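Local coordinates for protein cellulase (Bacteroides salanitronis, PDB 6WQY) that probably cleaves internal beta-1,4 linkages of cellulose and related plant polysaccharides, as the glycoside hydrolase family 5 catalytic domain of a longer, broad-specificity endoglucanase, at residues 20-25 and 242-247; 311-316 and 355-360; 323-328 and 372-377. All blocks are in the same frame, centred on the assembly; numbering follows the deposited sequence.

Interaction 1: residues 20-25 and 242-247; sequences SGETPL and VDNRLM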
loop_
_atom_site.group_PDB
_atom_site.type_symbol
_atom_site.label_atom_id
_atom_site.label_comp_id
_atom_site.label_asym_id
_atom_site.label_seq_id
_atom_site.Cartn_x
_atom_site.Cartn_y
_atom_site.Cartn_z
ATOM N N SER A 20 -15.073 5.380 -5.470
ATOM C CA SER A 20 -15.914 6.434 -6.033
ATOM C C SER A 20 -15.684 7.735 -5.284
ATOM O O SER A 20 -15.117 7.751 -4.192
ATOM C CB SER A 20 -17.399 6.060 -5.962
ATOM O OG SER A 20 -17.816 5.947 -4.614
ATOM N N GLY A 21 -16.152 8.832 -5.883
ATOM C CA GLY A 21 -16.043 10.151 -5.297
ATOM C C GLY A 21 -15.085 11.041 -6.066
ATOM O O GLY A 21 -14.155 10.582 -6.741
ATOM N N GLU A 22 -15.309 12.356 -5.927
ATOM C CA GLU A 22 -14.422 13.360 -6.486
ATOM C C GLU A 22 -13.581 14.048 -5.428
ATOM O O GLU A 22 -12.506 14.562 -5.750
ATOM C CB GLU A 22 -15.209 14.449 -7.234
ATOM C CG GLU A 22 -16.069 13.934 -8.360
ATOM C CD GLU A 22 -15.268 13.170 -9.391
ATOM O OE1 GLU A 22 -14.304 13.741 -9.985
ATOM O OE2 GLU A 22 -15.600 11.994 -9.603
ATOM N N THR A 23 -14.042 14.079 -4.163
ATOM C CA THR A 23 -13.336 14.763 -3.095
ATOM C C THR A 23 -12.547 13.757 -2.267
ATOM O O THR A 23 -12.911 12.578 -2.195
ATOM C CB THR A 23 -14.320 15.495 -2.170
ATOM O OG1 THR A 23 -15.136 14.530 -1.502
ATOM C CG2 THR A 23 -15.190 16.473 -2.955
ATOM N N PRO A 24 -11.465 14.201 -1.627
ATOM C CA PRO A 24 -10.670 13.263 -0.824
ATOM C C PRO A 24 -11.465 12.498 0.205
ATOM O O PRO A 24 -11.241 11.299 0.379
ATOM C CB PRO A 24 -9.610 14.168 -0.183
ATOM C CG PRO A 24 -9.408 15.237 -1.204
ATOM C CD PRO A 24 -10.790 15.506 -1.762
ATOM N N LEU A 25 -12.371 13.152 0.920
ATOM C CA LEU A 25 -13.096 12.464 1.981
ATOM C C LEU A 25 -14.070 11.439 1.412
ATOM O O LEU A 25 -14.247 10.363 1.996
ATOM C CB LEU A 25 -13.790 13.465 2.893
ATOM C CG LEU A 25 -12.820 14.329 3.702
ATOM C CD1 LEU A 25 -13.562 15.385 4.507
ATOM C CD2 LEU A 25 -11.963 13.468 4.621
ATOM N N VAL A 242 -8.083 13.196 -16.717
ATOM C CA VAL A 242 -9.324 13.236 -15.965
ATOM C C VAL A 242 -8.958 13.837 -14.619
ATOM O O VAL A 242 -7.801 13.804 -14.203
ATOM C CB VAL A 242 -9.893 11.808 -15.811
ATOM C CG1 VAL A 242 -8.857 10.886 -15.159
ATOM C CG2 VAL A 242 -11.192 11.817 -15.030
ATOM N N ASP A 243 -9.938 14.421 -13.945
ATOM C CA ASP A 243 -9.682 14.997 -12.633
ATOM C C ASP A 243 -9.964 13.988 -11.524
ATOM O O ASP A 243 -10.803 13.095 -11.656
ATOM C CB ASP A 243 -10.506 16.263 -12.408
ATOM C CG ASP A 243 -10.122 17.393 -13.360
ATOM O OD1 ASP A 243 -8.976 17.401 -13.849
ATOM O OD2 ASP A 243 -10.974 18.271 -13.604
ATOM N N ASN A 244 -9.260 14.156 -10.411
ATOM C CA ASN A 244 -9.594 13.479 -9.154
ATOM C C ASN A 244 -9.486 11.963 -9.226
ATOM O O ASN A 244 -10.249 11.261 -8.554
ATOM C CB ASN A 244 -11.001 13.875 -8.685
ATOM C CG ASN A 244 -11.186 15.346 -8.653
ATOM O OD1 ASN A 244 -10.293 16.050 -8.180
ATOM N ND2 ASN A 244 -12.310 15.832 -9.172
ATOM N N ARG A 245 -8.523 11.451 -9.994
ATOM C CA ARG A 245 -8.335 10.011 -10.098
ATOM C C ARG A 245 -6.916 9.590 -9.754
ATOM O O ARG A 245 -6.543 8.443 -10.040
ATOM C CB ARG A 245 -8.730 9.481 -11.477
ATOM C CG ARG A 245 -10.222 9.585 -11.788
ATOM C CD ARG A 245 -11.049 8.660 -10.919
ATOM N NE ARG A 245 -12.475 8.777 -11.192
ATOM C CZ ARG A 245 -13.269 9.690 -10.641
ATOM N NH1 ARG A 245 -12.779 10.583 -9.777
ATOM N NH2 ARG A 245 -14.558 9.723 -10.946
ATOM N N LEU A 246 -6.124 10.466 -9.139
ATOM C CA LEU A 246 -4.793 10.133 -8.657
ATOM C C LEU A 246 -4.754 10.318 -7.150
ATOM O O LEU A 246 -5.123 11.381 -6.637
ATOM C CB LEU A 246 -3.714 11.003 -9.295
ATOM C CG LEU A 246 -3.617 10.927 -10.808
ATOM C CD1 LEU A 246 -2.479 11.822 -11.284
ATOM C CD2 LEU A 246 -3.449 9.513 -11.326
ATOM N N MET A 247 -4.288 9.286 -6.445
ATOM C CA MET A 247 -4.240 9.277 -4.986
ATOM C C MET A 247 -2.795 9.129 -4.531
ATOM O O MET A 247 -2.070 8.272 -5.051
ATOM C CB MET A 247 -5.075 8.116 -4.411
ATOM C CG MET A 247 -6.466 7.975 -5.017
ATOM S SD MET A 247 -7.477 6.705 -4.270
ATOM C CE MET A 247 -6.571 5.237 -4.734
HETATM O O HOH W 1 -13.375 12.782 -12.525
#
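The backbones of residues 20-25 and 242-247 draw closest at Glu22 and Asn244, whose CA atoms lie 5.5 Å apart. Neither segment is regular at this point: the first is about to enter the helix that starts at Pro24, with Thr23 as its N-cap, and the second is about to enter the strand that starts at Leu246. Asn244 has positive phi and psi, which marks a turn in the chain just before the strand.

Side chains do most of the joining, and Glu22 is their centre. Its CG is anti to the carbonyl carbon (chi1 -58°), and a bend at chi2 brings the carboxylate across to both partners. Glu22 OE1 accepts a nearly straight bond from Asn244 ND2 (3.0 Å, 169° at the hydrogen), met on its anti side and lying in the plane of the amide. OE2 is held end-on by Arg245 in a salt bridge. Arg245 NH2 reaches the syn lone pair of Glu22 OE2 at 2.8 Å, while Arg245 NH1 comes to the same oxygen from above the carboxylate plane at 3.2 Å. OE2 lies in the guanidinium plane, but the carboxylate is turned 52° from it, and both nitrogens serve the one oxygen. Arg245 NH1 also donates to Asn244 O at 2.9 Å, which, with the salt bridge, should limit rotation of the guanidinium. A water donates to Glu22 OE1 (2.9 Å) and to Asp243 O (2.7 Å), a further bridge between the segments. Gly21 O accepts from Tyr218 OH of a neighbouring loop.

The contact sits where strand 246-251, sixth of the TIM barrel, begins, so it lies at the N-terminal end of the barrel; there Met247 rests on Ile27 and Leu31 of the leading helix 24-31, on the side away from the catalytic mouth.

Interaction 2: residues 311-316 and 355-360; sequences GCVHRA and QSWALF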
loop_
_atom_site.group_PDB
_atom_site.type_symbol
_atom_site.label_atom_id
_atom_site.label_comp_id
_atom_site.label_asym_id
_atom_site.label_seq_id
_atom_site.Cartn_x
_atom_site.Cartn_y
_atom_site.Cartn_z
ATOM N N GLY A 311 0.350 -0.760 10.692
ATOM C CA GLY A 311 0.047 -1.914 11.514
ATOM C C GLY A 311 0.943 -2.002 12.733
ATOM O O GLY A 311 1.726 -1.100 13.026
ATOM N N CYS A 312 0.814 -3.127 13.447
ATOM C CA CYS A 312 1.563 -3.357 14.674
ATOM C C CYS A 312 1.481 -4.844 14.972
ATOM O O CYS A 312 0.392 -5.421 14.896
ATOM C CB CYS A 312 0.949 -2.558 15.837
ATOM S SG CYS A 312 1.882 -2.598 17.359
ATOM N N VAL A 313 2.616 -5.455 15.336
ATOM C CA VAL A 313 2.653 -6.895 15.561
ATOM C C VAL A 313 2.004 -7.271 16.894
ATOM O O VAL A 313 1.914 -6.489 17.844
ATOM C CB VAL A 313 4.076 -7.476 15.454
ATOM C CG1 VAL A 313 4.639 -7.252 14.064
ATOM C CG2 VAL A 313 4.996 -6.913 16.537
ATOM N N HIS A 314 1.561 -8.519 16.954
ATOM C CA HIS A 314 0.918 -9.132 18.110
ATOM C C HIS A 314 1.892 -9.343 19.256
ATOM O O HIS A 314 3.067 -9.667 19.062
ATOM C CB HIS A 314 0.341 -10.478 17.659
ATOM C CG HIS A 314 -0.243 -11.331 18.739
ATOM N ND1 HIS A 314 -1.367 -10.984 19.460
ATOM C CD2 HIS A 314 0.104 -12.568 19.163
ATOM C CE1 HIS A 314 -1.666 -11.959 20.301
ATOM N NE2 HIS A 314 -0.790 -12.935 20.139
ATOM N N ARG A 315 1.371 -9.178 20.467
ATOM C CA ARG A 315 2.064 -9.549 21.694
ATOM C C ARG A 315 1.255 -10.623 22.417
ATOM O O ARG A 315 0.043 -10.478 22.595
ATOM C CB ARG A 315 2.256 -8.342 22.616
ATOM C CG ARG A 315 3.531 -7.541 22.338
ATOM C CD ARG A 315 3.494 -6.699 21.071
ATOM N NE ARG A 315 4.662 -5.826 21.051
ATOM C CZ ARG A 315 4.890 -4.882 20.145
ATOM N NH1 ARG A 315 4.051 -4.692 19.130
ATOM N NH2 ARG A 315 5.983 -4.137 20.246
ATOM N N ALA A 316 1.925 -11.698 22.829
ATOM C CA ALA A 316 1.238 -12.767 23.543
ATOM C C ALA A 316 0.879 -12.369 24.969
ATOM O O ALA A 316 -0.064 -12.931 25.537
ATOM C CB ALA A 316 2.106 -14.031 23.552
ATOM N N GLN A 355 6.971 -11.310 16.264
ATOM C CA GLN A 355 6.874 -10.323 15.195
ATOM C C GLN A 355 5.804 -10.724 14.193
ATOM O O GLN A 355 5.998 -10.604 12.976
ATOM C CB GLN A 355 8.220 -10.126 14.497
ATOM C CG GLN A 355 9.321 -9.584 15.393
ATOM C CD GLN A 355 10.560 -9.197 14.607
ATOM O OE1 GLN A 355 10.776 -8.023 14.302
ATOM N NE2 GLN A 355 11.377 -10.186 14.266
ATOM N N SER A 356 4.668 -11.220 14.677
ATOM C CA SER A 356 3.614 -11.707 13.801
ATOM C C SER A 356 2.600 -10.606 13.509
ATOM O O SER A 356 1.976 -10.056 14.430
ATOM C CB SER A 356 2.888 -12.910 14.388
ATOM O OG SER A 356 1.824 -13.281 13.520
ATOM N N TRP A 357 2.424 -10.315 12.222
ATOM C CA TRP A 357 1.416 -9.392 11.739
ATOM C C TRP A 357 0.108 -10.090 11.396
ATOM O O TRP A 357 -0.868 -9.425 11.056
ATOM C CB TRP A 357 1.901 -8.717 10.445
ATOM C CG TRP A 357 3.214 -8.019 10.509
ATOM C CD1 TRP A 357 4.445 -8.567 10.305
ATOM C CD2 TRP A 357 3.438 -6.622 10.756
ATOM N NE1 TRP A 357 5.417 -7.608 10.424
ATOM C CE2 TRP A 357 4.830 -6.403 10.693
ATOM C CE3 TRP A 357 2.603 -5.538 11.018
ATOM C CZ2 TRP A 357 5.403 -5.159 10.892
ATOM C CZ3 TRP A 357 3.182 -4.293 11.201
ATOM C CH2 TRP A 357 4.567 -4.118 11.148
ATOM N N ALA A 358 0.064 -11.421 11.450
ATOM C CA ALA A 358 -1.045 -12.150 10.847
ATOM C C ALA A 358 -2.341 -11.976 11.628
ATOM O O ALA A 358 -2.375 -12.160 12.855
ATOM C CB ALA A 358 -0.700 -13.641 10.800
ATOM N N LEU A 359 -3.411 -11.693 10.908
ATOM C CA LEU A 359 -4.777 -11.750 11.419
ATOM C C LEU A 359 -5.545 -12.936 10.864
ATOM O O LEU A 359 -6.421 -13.469 11.558
ATOM C CB LEU A 359 -5.535 -10.465 11.082
ATOM C CG LEU A 359 -4.897 -9.168 11.573
ATOM C CD1 LEU A 359 -5.733 -7.965 11.120
ATOM C CD2 LEU A 359 -4.706 -9.147 13.073
ATOM N N PHE A 360 -5.232 -13.358 9.634
ATOM C CA PHE A 360 -5.887 -14.485 8.997
ATOM C C PHE A 360 -4.840 -15.440 8.439
ATOM O O PHE A 360 -3.772 -15.010 7.973
ATOM C CB PHE A 360 -6.724 -14.050 7.776
ATOM C CG PHE A 360 -7.816 -13.075 8.092
ATOM C CD1 PHE A 360 -7.555 -11.719 8.118
ATOM C CD2 PHE A 360 -9.097 -13.508 8.349
ATOM C CE1 PHE A 360 -8.552 -10.811 8.413
ATOM C CE2 PHE A 360 -10.104 -12.604 8.638
ATOM C CZ PHE A 360 -9.825 -11.252 8.664
HETATM O O HOH W 2 3.863 -11.666 17.333
#
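Val313 sets a methyl group squarely on the indole of Trp357: CG1 lies 3.5 Å from the centroid of the five-membered ring and only 14° off its normal, a CH-pi contact made over the face. The nearest single atom to CG1 is CE2, at the fusion of the two rings. With CG1 anti to the carbonyl carbon of Val313 (chi1 -61°), this branch takes the indole and also touches Gln355 C, with CG2 lying farther along, near Gln355 CA.

The far rim of the same ring approaches residues 311-312. Trp357 CZ3 is 3.6 Å from Gly311 C, close to the ring plane, and 3.5 Å from Cys312 N. A CB on Gly311 would point toward the indole and come within 3.2 Å of Trp357 CZ3. The backbone angles of Gly311 independently demand glycine.

Backbone polar groups complete the join. His314 N donates to Ser356 O at 3.0 Å, almost straight at 174°, and Val313 CA makes a CA-H...O contact with the same oxygen. A water accepts from Ser356 N and donates to His314 O, extending the link beyond the direct bond. Ser356 OG turns back to accept from Ala358 N in an ST turn, while the His314 imidazole is engaged by Glu321 through ND1.

Replacing Trp357 with an alanine would probably leave Val313 CG1 without its aromatic bed and open a gap beside Gly311, and Trp345 would lose its edge-to-face partner.

The two segments are the loops that follow strands 305-310 and 342-346, the seventh and eighth of the TIM barrel. Loops at these C-terminal strand ends surround the catalytic mouth in family 5 hydrolases; here, methyl-on-indole packing and one nearly straight backbone bond tie two neighbours of that loop layer together.

Interaction 3: residues 323-328 and 372-377; sequences FRLYYL and QEVIDV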
loop_
_atom_site.group_PDB
_atom_site.type_symbol
_atom_site.label_atom_id
_atom_site.label_comp_id
_atom_site.label_asym_id
_atom_site.label_seq_id
_atom_site.Cartn_x
_atom_site.Cartn_y
_atom_site.Cartn_z
ATOM N N PHE A 323 -1.821 -2.406 24.662
ATOM C CA PHE A 323 -1.199 -1.258 24.017
ATOM C C PHE A 323 -1.229 -1.371 22.501
ATOM O O PHE A 323 -1.374 -0.357 21.811
ATOM C CB PHE A 323 0.235 -1.100 24.518
ATOM C CG PHE A 323 0.330 -0.595 25.925
ATOM C CD1 PHE A 323 0.308 0.769 26.188
ATOM C CD2 PHE A 323 0.421 -1.476 26.979
ATOM C CE1 PHE A 323 0.394 1.240 27.470
ATOM C CE2 PHE A 323 0.502 -1.007 28.274
ATOM C CZ PHE A 323 0.488 0.355 28.511
ATOM N N ARG A 324 -1.061 -2.587 21.966
ATOM C CA ARG A 324 -1.134 -2.782 20.523
ATOM C C ARG A 324 -2.517 -2.424 19.991
ATOM O O ARG A 324 -2.652 -1.757 18.957
ATOM C CB ARG A 324 -0.810 -4.234 20.172
ATOM C CG ARG A 324 -0.944 -4.527 18.692
ATOM C CD ARG A 324 -1.425 -5.918 18.415
ATOM N NE ARG A 324 -1.385 -6.244 16.995
ATOM C CZ ARG A 324 -1.809 -7.400 16.491
ATOM N NH1 ARG A 324 -2.330 -8.325 17.276
ATOM N NH2 ARG A 324 -1.713 -7.617 15.188
ATOM N N LEU A 325 -3.568 -2.879 20.675
ATOM C CA LEU A 325 -4.919 -2.565 20.227
ATOM C C LEU A 325 -5.187 -1.076 20.332
ATOM O O LEU A 325 -5.825 -0.490 19.457
ATOM C CB LEU A 325 -5.957 -3.382 20.988
ATOM C CG LEU A 325 -6.132 -4.796 20.453
ATOM C CD1 LEU A 325 -4.922 -5.676 20.691
ATOM C CD2 LEU A 325 -7.379 -5.442 21.042
ATOM N N TYR A 326 -4.709 -0.441 21.410
ATOM C CA TYR A 326 -4.830 1.009 21.532
ATOM C C TYR A 326 -4.128 1.719 20.377
ATOM O O TYR A 326 -4.707 2.614 19.755
ATOM C CB TYR A 326 -4.303 1.474 22.897
ATOM C CG TYR A 326 -4.161 2.977 22.991
ATOM C CD1 TYR A 326 -5.242 3.817 22.761
ATOM C CD2 TYR A 326 -2.940 3.558 23.283
ATOM C CE1 TYR A 326 -5.111 5.186 22.818
ATOM C CE2 TYR A 326 -2.790 4.928 23.339
ATOM C CZ TYR A 326 -3.885 5.739 23.105
ATOM O OH TYR A 326 -3.767 7.112 23.162
ATOM N N TYR A 327 -2.888 1.332 20.082
ATOM C CA TYR A 327 -2.163 1.920 18.961
ATOM C C TYR A 327 -2.961 1.803 17.667
ATOM O O TYR A 327 -3.138 2.788 16.935
ATOM C CB TYR A 327 -0.791 1.231 18.812
ATOM C CG TYR A 327 -0.029 1.697 17.591
ATOM C CD1 TYR A 327 0.795 2.815 17.650
ATOM C CD2 TYR A 327 -0.159 1.046 16.380
ATOM C CE1 TYR A 327 1.474 3.268 16.532
ATOM C CE2 TYR A 327 0.521 1.492 15.258
ATOM C CZ TYR A 327 1.323 2.595 15.337
ATOM O OH TYR A 327 1.971 3.018 14.190
ATOM N N LEU A 328 -3.439 0.599 17.343
ATOM C CA LEU A 328 -4.147 0.402 16.084
ATOM C C LEU A 328 -5.444 1.182 16.045
ATOM O O LEU A 328 -5.794 1.764 15.011
ATOM C CB LEU A 328 -4.385 -1.090 15.857
ATOM C CG LEU A 328 -3.128 -1.910 15.558
ATOM C CD1 LEU A 328 -3.462 -3.380 15.533
ATOM C CD2 LEU A 328 -2.508 -1.503 14.226
ATOM N N GLN A 372 -10.047 -11.144 15.968
ATOM C CA GLN A 372 -11.363 -10.514 16.000
ATOM C C GLN A 372 -11.322 -9.206 16.780
ATOM O O GLN A 372 -11.915 -8.196 16.370
ATOM C CB GLN A 372 -12.395 -11.455 16.616
ATOM C CG GLN A 372 -13.805 -10.875 16.628
ATOM C CD GLN A 372 -14.382 -10.762 15.234
ATOM O OE1 GLN A 372 -14.673 -11.781 14.594
ATOM N NE2 GLN A 372 -14.533 -9.546 14.740
ATOM N N GLU A 373 -10.626 -9.204 17.918
ATOM C CA GLU A 373 -10.564 -8.009 18.750
ATOM C C GLU A 373 -9.775 -6.904 18.062
ATOM O O GLU A 373 -10.119 -5.718 18.186
ATOM C CB GLU A 373 -9.943 -8.371 20.098
ATOM C CG GLU A 373 -10.867 -9.157 21.031
ATOM C CD GLU A 373 -11.189 -10.582 20.583
ATOM O OE1 GLU A 373 -10.328 -11.233 19.956
ATOM O OE2 GLU A 373 -12.308 -11.061 20.870
ATOM N N VAL A 374 -8.716 -7.276 17.344
ATOM C CA VAL A 374 -7.930 -6.305 16.598
ATOM C C VAL A 374 -8.764 -5.681 15.484
ATOM O O VAL A 374 -8.781 -4.456 15.296
ATOM C CB VAL A 374 -6.667 -6.978 16.040
ATOM C CG1 VAL A 374 -5.900 -6.004 15.152
ATOM C CG2 VAL A 374 -5.777 -7.472 17.170
ATOM N N ILE A 375 -9.449 -6.522 14.709
ATOM C CA ILE A 375 -10.303 -6.045 13.631
ATOM C C ILE A 375 -11.380 -5.121 14.174
ATOM O O ILE A 375 -11.663 -4.068 13.594
ATOM C CB ILE A 375 -10.883 -7.252 12.870
ATOM C CG1 ILE A 375 -9.758 -8.017 12.165
ATOM C CG2 ILE A 375 -11.944 -6.805 11.895
ATOM C CD1 ILE A 375 -10.119 -9.423 11.740
ATOM N N ASP A 376 -11.969 -5.486 15.314
ATOM C CA ASP A 376 -13.036 -4.667 15.879
ATOM C C ASP A 376 -12.562 -3.266 16.221
ATOM O O ASP A 376 -13.291 -2.304 16.000
ATOM C CB ASP A 376 -13.619 -5.355 17.114
ATOM C CG ASP A 376 -14.485 -6.552 16.764
ATOM O OD1 ASP A 376 -14.826 -6.726 15.570
ATOM O OD2 ASP A 376 -14.828 -7.320 17.688
ATOM N N VAL A 377 -11.351 -3.119 16.772
ATOM C CA VAL A 377 -10.907 -1.769 17.130
ATOM C C VAL A 377 -10.569 -0.941 15.891
ATOM O O VAL A 377 -10.768 0.272 15.882
ATOM C CB VAL A 377 -9.767 -1.743 18.172
ATOM C CG1 VAL A 377 -10.167 -2.487 19.439
ATOM C CG2 VAL A 377 -8.473 -2.276 17.600
#
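Leu325 of helix 323-328 meets Val374 and Val377 of helix 372-377, and its side chain can be followed outward. Leu325 CB is the first atom to meet the partner helix, 4.4 Å from Val377 CG2; the same methyl sits closer, at 3.7 Å, to the backbone O of Leu325. At CG the chain forks. Leu325 CD1 goes to Val374 CG2 (4.0 Å), the two side chains crossing at about a right angle. Leu325 CD2 runs alongside Glu373, equally near the CB and the carbonyl O of Glu373 at 4.0 Å.

Val374 is the common partner on the second helix, its two methyls working in different directions. Val374 CG1, anti to the backbone N (chi1 175°), meets Leu328 CD1 at 3.6 Å. Val374 CG2, besides touching Leu325, lies over one face of the Arg324 guanidinium, 3.6 Å from Arg324 NH1. The in-plane hydrogens of that group are thereby left for polar partners, and NH1 forms a salt bridge with Glu321.

The short axes approach to 9.3 Å and cross at -29°: these are two neighbouring, roughly parallel helices of the barrel's outer layer. Each polar atom that takes part, such as Leu325 O or Arg324 NH1, meets a carbon and not another polar atom, so the contact rests on shape and exclusion of water. Arg324 contributes a flat face, its charge answered by Glu321 of the same helix, and Glu373 takes part with CB while its carboxylate turns elsewhere.

How the interactions relate
Interaction 1 is a surface contact dominated by charge, whereas interactions 2 and 3 are buried: interaction 2 mixes a CH-pi contact with a backbone bond, and interaction 3 is nearly all van der Waals contact. The centre of interaction 1 lies about 32 Å from that of interaction 2 and about 30 Å from that of interaction 3, and it closes along the chain before either opens. Interactions 2 and 3, centres about 10 Å apart, involve the chain that follows strands 305-310 and 342-346: one joins the loops, the other helices 318-337 and 371-383. They meet directly, since Cys312 O is 2.9 Å from Arg324 NE, a probable hydrogen bond, and Phe360 packs against Ile375.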